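Local coordinates for protein endoribonuclease MazF3 (Mycobacterium tuberculosis, PDB 5UCT) that cleaves mRNA and 23S rRNA as the toxin of a type II toxin-antitoxin system, cutting mainly after the first two uridines of the sequence UUCCU, at residues 38-42 with 43-47; 59-62 with 63-66. All blocks are in the same frame, centred on the assembly; numbering follows the deposited sequence.

Contact 1 of 2, residues 38-42 with 43-47; sequences TVRGL and ATEVP. With SO4 (sulfate ion), chain C.
Glu45 sends its carboxylate back into the concave side of the preceding loop, where three successive backbone N-H groups, those of Arg40, Gly41 and Leu42, meet its two oxygens. OE2 takes the bond from Arg40 N at 3.2 Å on its syn lone pair, the side facing the other oxygen. OE1 is shared: Gly41 N lies 3.1 Å from OE1 of Glu45, and Leu42 N 3.2 Å from the same atom, both bonds weak, the first also badly bent with an N-H...O angle of 125°. The Glu45 chain reaches this position by leaving CB with CG beside its own backbone N and then running extended. On the way it slants across Leu42, whose CB comes within 3.9 Å of Glu45 CD.

This loop joins strand 29-36 to strand 45-48 in the curled antiparallel sheet of the PemK/MazF fold, and a type I beta turn from Leu42 to Glu45 leads into the second strand. The turn is closed by Glu45 N to Leu42 O at 3.3 Å. The positive phi of Gly41 (73°), a conformation easiest for glycine, is consistent with the loop curling round the carboxylate.

Val39 crosses the glutamate obliquely, its CG1 3.9 Å from Glu45 OE1 on the side turned away from Leu42 N. The Arg40 side chain instead leads away from the carboxylate, and Thr38 CG2 sits over one face of its guanidinium, offset toward the rim. At the start of the loop, Thr38 OG1 donates to O3 of a sulfate at 3.0 Å; Thr36 OG1 also binds this ion, probably a crystallisation component.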
loop_
_atom_site.group_PDB
_atom_site.type_symbol
_atom_site.label_atom_id
_atom_site.label_comp_id
_atom_site.label_asym_id
_atom_site.label_seq_id
_atom_site.Cartn_x
_atom_site.Cartn_y
_atom_site.Cartn_z
ATOM N N THR A 38 3.816 -16.285 -9.932
ATOM C CA THR A 38 4.789 -15.718 -10.862
ATOM C C THR A 38 5.874 -15.006 -10.066
ATOM O O THR A 38 5.695 -13.867 -9.627
ATOM C CB THR A 38 4.104 -14.762 -11.833
ATOM O OG1 THR A 38 3.052 -15.447 -12.524
ATOM C CG2 THR A 38 5.103 -14.224 -12.848
ATOM N N VAL A 39 7.003 -15.677 -9.867
ATOM C CA VAL A 39 8.152 -15.091 -9.187
ATOM C C VAL A 39 8.964 -14.316 -10.215
ATOM O O VAL A 39 9.442 -14.890 -11.199
ATOM C CB VAL A 39 9.008 -16.170 -8.508
ATOM C CG1 VAL A 39 10.070 -15.529 -7.629
ATOM C CG2 VAL A 39 8.134 -17.117 -7.701
ATOM N N ARG A 40 9.117 -13.011 -9.996
ATOM C CA ARG A 40 9.831 -12.154 -10.931
ATOM C C ARG A 40 11.227 -11.770 -10.464
ATOM O O ARG A 40 11.971 -11.158 -11.239
ATOM C CB ARG A 40 9.019 -10.880 -11.211
ATOM C CG ARG A 40 7.769 -11.125 -12.043
ATOM C CD ARG A 40 7.031 -9.836 -12.355
ATOM N NE ARG A 40 6.064 -10.022 -13.435
ATOM C CZ ARG A 40 4.819 -10.452 -13.258
ATOM N NH1 ARG A 40 4.378 -10.743 -12.042
ATOM N NH2 ARG A 40 4.012 -10.591 -14.302
ATOM N N GLY A 41 11.608 -12.118 -9.240
ATOM C CA GLY A 41 12.934 -11.780 -8.755
ATOM C C GLY A 41 13.130 -10.315 -8.433
ATOM O O GLY A 41 14.220 -9.775 -8.654
ATOM N N LEU A 42 12.101 -9.658 -7.919
ATOM C CA LEU A 42 12.193 -8.270 -7.496
ATOM C C LEU A 42 12.513 -8.203 -6.007
ATOM O O LEU A 42 12.154 -9.097 -5.238
ATOM C CB LEU A 42 10.889 -7.524 -7.787
ATOM C CG LEU A 42 10.523 -7.348 -9.265
ATOM C CD1 LEU A 42 9.085 -6.865 -9.436
ATOM C CD2 LEU A 42 11.492 -6.389 -9.940
ATOM N N ALA A 43 13.201 -7.133 -5.607
ATOM C CA ALA A 43 13.490 -6.938 -4.190
ATOM C C ALA A 43 12.218 -6.767 -3.370
ATOM O O ALA A 43 12.208 -7.084 -2.175
ATOM C CB ALA A 43 14.407 -5.731 -3.999
ATOM N N THR A 44 11.150 -6.258 -3.982
ATOM C CA THR A 44 9.900 -5.993 -3.280
ATOM C C THR A 44 9.047 -7.242 -3.097
ATOM O O THR A 44 7.854 -7.124 -2.802
ATOM C CB THR A 44 9.092 -4.925 -4.022
ATOM O OG1 THR A 44 8.600 -5.465 -5.257
ATOM C CG2 THR A 44 9.970 -3.722 -4.328
ATOM N N GLU A 45 9.625 -8.426 -3.266
ATOM C CA GLU A 45 8.912 -9.679 -3.095
ATOM C C GLU A 45 9.368 -10.363 -1.812
ATOM O O GLU A 45 10.522 -10.230 -1.392
ATOM C CB GLU A 45 9.138 -10.604 -4.294
ATOM C CG GLU A 45 8.691 -10.017 -5.628
ATOM C CD GLU A 45 9.079 -10.887 -6.807
ATOM O OE1 GLU A 45 9.975 -11.742 -6.649
ATOM O OE2 GLU A 45 8.484 -10.719 -7.891
ATOM N N VAL A 46 8.445 -11.094 -1.183
ATOM C CA VAL A 46 8.729 -11.863 0.018
ATOM C C VAL A 46 8.310 -13.304 -0.241
ATOM O O VAL A 46 7.136 -13.559 -0.536
ATOM C CB VAL A 46 8.013 -11.311 1.261
ATOM C CG1 VAL A 46 8.364 -12.141 2.487
ATOM C CG2 VAL A 46 8.383 -9.853 1.486
ATOM N N PRO A 47 9.213 -14.276 -0.155
ATOM C CA PRO A 47 8.848 -15.655 -0.500
ATOM C C PRO A 47 7.924 -16.282 0.534
ATOM O O PRO A 47 8.097 -16.106 1.743
ATOM C CB PRO A 47 10.199 -16.382 -0.549
ATOM C CG PRO A 47 11.228 -15.296 -0.660
ATOM C CD PRO A 47 10.659 -14.130 0.079
HETATM S S SO4 C . -0.402 -13.408 -12.738
HETATM O O1 SO4 C . -0.764 -14.538 -11.890
HETATM O O2 SO4 C . -1.515 -13.093 -13.629
HETATM O O3 SO4 C . 0.774 -13.752 -13.531
HETATM O O4 SO4 C . -0.104 -12.248 -11.904
#

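Contact 2 of 2, residues 59-62 with 63-66; sequences VVSC and DNTQ
Ser61 and Asn64 are joined twice, once through side chains and once through backbone. The serine hydroxyl OG donates to Asn64 OD1 at 2.8 Å, tilted 29° from the carbonyl plane of the amide. With chi1 at 171° the hydroxyl points away from the serine's own N and lies beside its carbonyl carbon, on the side where Asn64 comes in. In the backbone, Asn64 N reaches Ser61 O at 3.4 Å, a nearly straight (162°) but long and weak bond.

The segment takes the chain out of strand 58-61 and on toward strand 66-69, both antiparallel neighbours of strand 29-36 in the MazF toxin sheet. Two waters bridge the bend. Water 1 accepts from Asp63 N at 2.8 Å and donates weakly to Ser61 OG and Asp63 OD2. Water 2 donates to Cys62 O at 2.6 Å and weakly accepts from Thr65 N, while the Thr65 methyl CG2 lies beside that same Cys62 O. The Asp63 carboxylate has its main partner elsewhere, OD2 being hydrogen-bonded to Thr44 OG1. Thr65 O accepts from Thr67 OG1 of the second subunit, and Gln66 NE2 donates to Thr67 O of that subunit.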
loop_
_atom_site.group_PDB
_atom_site.type_symbol
_atom_site.label_atom_id
_atom_site.label_comp_id
_atom_site.label_asym_id
_atom_site.label_seq_id
_atom_site.Cartn_x
_atom_site.Cartn_y
_atom_site.Cartn_z
ATOM N N VAL A 59 5.032 -15.852 -3.865
ATOM C CA VAL A 59 5.696 -14.667 -3.336
ATOM C C VAL A 59 4.655 -13.602 -3.023
ATOM O O VAL A 59 3.624 -13.500 -3.691
ATOM C CB VAL A 59 6.759 -14.107 -4.309
ATOM C CG1 VAL A 59 7.962 -15.034 -4.394
ATOM C CG2 VAL A 59 6.150 -13.879 -5.688
ATOM N N VAL A 60 4.936 -12.807 -1.994
ATOM C CA VAL A 60 4.114 -11.647 -1.660
ATOM C C VAL A 60 4.581 -10.468 -2.506
ATOM O O VAL A 60 5.729 -10.027 -2.391
ATOM C CB VAL A 60 4.198 -11.319 -0.163
ATOM C CG1 VAL A 60 3.497 -10.001 0.135
ATOM C CG2 VAL A 60 3.592 -12.444 0.662
ATOM N N SER A 61 3.693 -9.958 -3.356
ATOM C CA SER A 61 4.019 -8.869 -4.279
ATOM C C SER A 61 3.688 -7.542 -3.607
ATOM O O SER A 61 2.537 -7.098 -3.610
ATOM C CB SER A 61 3.257 -9.034 -5.590
ATOM O OG SER A 61 3.392 -7.888 -6.412
ATOM N N CYS A 62 4.705 -6.896 -3.037
ATOM C CA CYS A 62 4.513 -5.643 -2.317
ATOM C C CYS A 62 4.402 -4.434 -3.236
ATOM O O CYS A 62 4.143 -3.330 -2.746
ATOM C CB CYS A 62 5.655 -5.424 -1.326
ATOM S SG CYS A 62 5.555 -6.460 0.151
ATOM N N ASP A 63 4.603 -4.599 -4.542
ATOM C CA ASP A 63 4.400 -3.496 -5.471
ATOM C C ASP A 63 2.956 -3.371 -5.931
ATOM O O ASP A 63 2.631 -2.412 -6.641
ATOM C CB ASP A 63 5.309 -3.659 -6.690
ATOM C CG ASP A 63 6.657 -3.002 -6.500
ATOM O OD1 ASP A 63 6.690 -1.856 -6.012
ATOM O OD2 ASP A 63 7.679 -3.635 -6.836
ATOM N N ASN A 64 2.089 -4.302 -5.540
ATOM C CA ASN A 64 0.702 -4.332 -5.984
ATOM C C ASN A 64 -0.265 -4.343 -4.807
ATOM O O ASN A 64 -1.315 -4.981 -4.856
ATOM C CB ASN A 64 0.446 -5.540 -6.883
ATOM C CG ASN A 64 1.302 -5.533 -8.130
ATOM O OD1 ASN A 64 2.057 -6.470 -8.382
ATOM N ND2 ASN A 64 1.180 -4.478 -8.926
ATOM N N THR A 65 0.075 -3.640 -3.732
ATOM C CA THR A 65 -0.806 -3.603 -2.573
ATOM C C THR A 65 -2.109 -2.884 -2.913
ATOM O O THR A 65 -2.135 -1.937 -3.704
ATOM C CB THR A 65 -0.124 -2.906 -1.396
ATOM O OG1 THR A 65 -0.140 -1.491 -1.619
ATOM C CG2 THR A 65 1.319 -3.380 -1.260
ATOM N N GLN A 66 -3.200 -3.350 -2.310
ATOM C CA GLN A 66 -4.523 -2.809 -2.581
ATOM C C GLN A 66 -5.303 -2.709 -1.280
ATOM O O GLN A 66 -5.111 -3.508 -0.359
ATOM C CB GLN A 66 -5.298 -3.683 -3.580
ATOM C CG GLN A 66 -4.603 -3.882 -4.926
ATOM C CD GLN A 66 -4.876 -2.757 -5.903
ATOM O OE1 GLN A 66 -5.603 -1.818 -5.593
ATOM N NE2 GLN A 66 -4.301 -2.855 -7.096
HETATM O O HOH W 1 6.373 -6.563 -5.451
HETATM O O HOH W 2 2.618 -1.380 -3.446
#

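How the contacts relate
Contacts 1 and 2 follow each other along the chain, their centres about 9 Å apart, and meet through the antiparallel pairing of strands 45-48 and 58-61. Val46 O and Val60 N, 2.7 Å apart, supply a probable backbone hydrogen bond of that pairing. Nearer the ends of the two strands, the side-chain tie between the contacts runs from Thr44 OG1 to Asp63 OD2, 2.6 Å apart. Val39 CG1 also packs on Val59 CG1 at 3.9 Å. Contact 1 is largely a surface loop, with the sulfate at its start, and reaches the second subunit through Thr44 alone, which packs on Arg20 of that subunit; contact 2 is partly buried, with four residues within reach of it.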